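Local coordinates for trehalose-6-phosphate phosphatase (Candida albicans, PDB 5DXF), which is a trehalose-phosphatase whose N-terminal domain is of the glycosyltransferase family 20 type, in the GT-B clan, at residues L508-T511 / V512-T516. Residues are numbered along the deposited sequence; the frame is centred on the assembly and turned at random.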
loop_
_atom_site.group_PDB
_atom_site.type_symbol
_atom_site.label_atom_id
_atom_site.label_comp_id
_atom_site.label_asym_id
_atom_site.label_seq_id
_atom_site.Cartn_x
_atom_site.Cartn_y
_atom_site.Cartn_z
ATOM N N LEU A 508 6.585 -15.869 3.568
ATOM C CA LEU A 508 5.720 -16.775 4.280
ATOM C C LEU A 508 5.852 -16.560 5.779
ATOM O O LEU A 508 4.959 -16.889 6.546
ATOM C CB LEU A 508 6.032 -18.204 3.881
ATOM C CG LEU A 508 5.164 -18.746 2.743
ATOM C CD1 LEU A 508 5.703 -18.351 1.382
ATOM C CD2 LEU A 508 5.012 -20.249 2.839
ATOM N N SER A 509 6.987 -16.016 6.190
ATOM C CA SER A 509 7.235 -15.712 7.589
ATOM C C SER A 509 6.238 -14.710 8.134
ATOM O O SER A 509 5.771 -14.842 9.255
ATOM C CB SER A 509 8.633 -15.142 7.744
ATOM O OG SER A 509 9.470 -16.053 8.409
ATOM N N ASN A 510 5.912 -13.695 7.352
ATOM C CA ASN A 510 4.887 -12.763 7.767
ATOM C C ASN A 510 3.653 -12.877 6.888
ATOM O O ASN A 510 3.641 -12.423 5.763
ATOM C CB ASN A 510 5.452 -11.344 7.731
ATOM C CG ASN A 510 4.547 -10.331 8.391
ATOM O OD1 ASN A 510 3.997 -10.569 9.453
ATOM N ND2 ASN A 510 4.402 -9.182 7.760
ATOM N N THR A 511 2.597 -13.454 7.428
ATOM C CA THR A 511 1.326 -13.502 6.725
ATOM C C THR A 511 0.542 -12.281 7.155
ATOM O O THR A 511 0.874 -11.666 8.176
ATOM C CB THR A 511 0.538 -14.780 7.053
ATOM O OG1 THR A 511 0.064 -14.696 8.400
ATOM C CG2 THR A 511 1.430 -16.010 6.916
ATOM N N VAL A 512 -0.484 -11.908 6.395
ATOM C CA VAL A 512 -1.344 -10.818 6.849
ATOM C C VAL A 512 -1.909 -11.251 8.227
ATOM O O VAL A 512 -1.743 -10.534 9.206
ATOM C CB VAL A 512 -2.474 -10.454 5.824
ATOM C CG1 VAL A 512 -3.525 -11.568 5.703
ATOM C CG2 VAL A 512 -3.121 -9.102 6.191
ATOM N N GLN A 513 -2.479 -12.458 8.308
ATOM C CA GLN A 513 -3.129 -12.974 9.519
ATOM C C GLN A 513 -2.243 -12.856 10.764
ATOM O O GLN A 513 -2.671 -12.342 11.811
ATOM C CB GLN A 513 -3.566 -14.433 9.308
ATOM C CG GLN A 513 -4.567 -14.630 8.164
ATOM C CD GLN A 513 -3.892 -14.817 6.811
ATOM O OE1 GLN A 513 -2.678 -14.653 6.681
ATOM N NE2 GLN A 513 -4.678 -15.175 5.803
ATOM N N ASN A 514 -0.999 -13.296 10.639
ATOM C CA ASN A 514 -0.084 -13.244 11.763
ATOM C C ASN A 514 0.294 -11.806 12.097
ATOM O O ASN A 514 0.570 -11.494 13.252
ATOM C CB ASN A 514 1.176 -14.080 11.487
ATOM C CG ASN A 514 2.204 -13.973 12.604
ATOM O OD1 ASN A 514 3.210 -13.279 12.469
ATOM N ND2 ASN A 514 1.951 -14.660 13.716
ATOM N N TRP A 515 0.434 -10.968 11.077
ATOM C CA TRP A 515 0.746 -9.568 11.297
ATOM C C TRP A 515 -0.403 -8.917 12.020
ATOM O O TRP A 515 -0.220 -8.190 12.979
ATOM C CB TRP A 515 1.011 -8.864 9.966
ATOM C CG TRP A 515 1.033 -7.362 10.026
ATOM C CD1 TRP A 515 2.122 -6.570 10.160
ATOM C CD2 TRP A 515 -0.086 -6.481 9.930
ATOM N NE1 TRP A 515 1.759 -5.257 10.167
ATOM C CE2 TRP A 515 0.404 -5.175 10.024
ATOM C CE3 TRP A 515 -1.455 -6.671 9.774
ATOM C CZ2 TRP A 515 -0.425 -4.068 9.969
ATOM C CZ3 TRP A 515 -2.271 -5.582 9.721
ATOM C CH2 TRP A 515 -1.760 -4.293 9.815
ATOM N N THR A 516 -1.608 -9.208 11.567
ATOM C CA THR A 516 -2.776 -8.629 12.193
ATOM C C THR A 516 -2.951 -9.126 13.627
ATOM O O THR A 516 -3.270 -8.361 14.521
ATOM C CB THR A 516 -4.049 -8.709 11.306
ATOM O OG1 THR A 516 -5.185 -9.072 12.092
ATOM C CG2 THR A 516 -3.883 -9.676 10.141
#
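OG1 of T511 has two partners, roughly at right angles: it accepts the backbone N-H of N514, with N514 N at 2.8 Å and the bond nearly straight at 166°, and gives a weak hydrogen bond to OE1 of Q513 at 3.2 Å. This is an N-cap, with T511 standing just before helix 512-526. With chi1 near +71°, OG1 swings over the start of the helix. The side chain of Q513 is bent at chi2 and crosses that of T511 at about a right angle, while its NE2 bonds to D302 OD1. From the same capping residue, T511 O accepts from W515 N at 3.0 Å, the first helical bond of the turn. N510 reaches W515 with its amide: OD1 lies 3.5 Å from W515 CB, and amide and indole planes are 67° apart. The indole itself leads away to F227 of strand 223-227, which it meets edge-to-face, and its NE1 bonds to L297 O, just past strand 290-296. The weak bond to OE1 and the NE2 bond bring the Q513 side chain between the cap and D302. The link between helices 493-509 and 512-526 thus ends in a side-chain cap, T511 OG1 serving the N-H of N514 in the first turn.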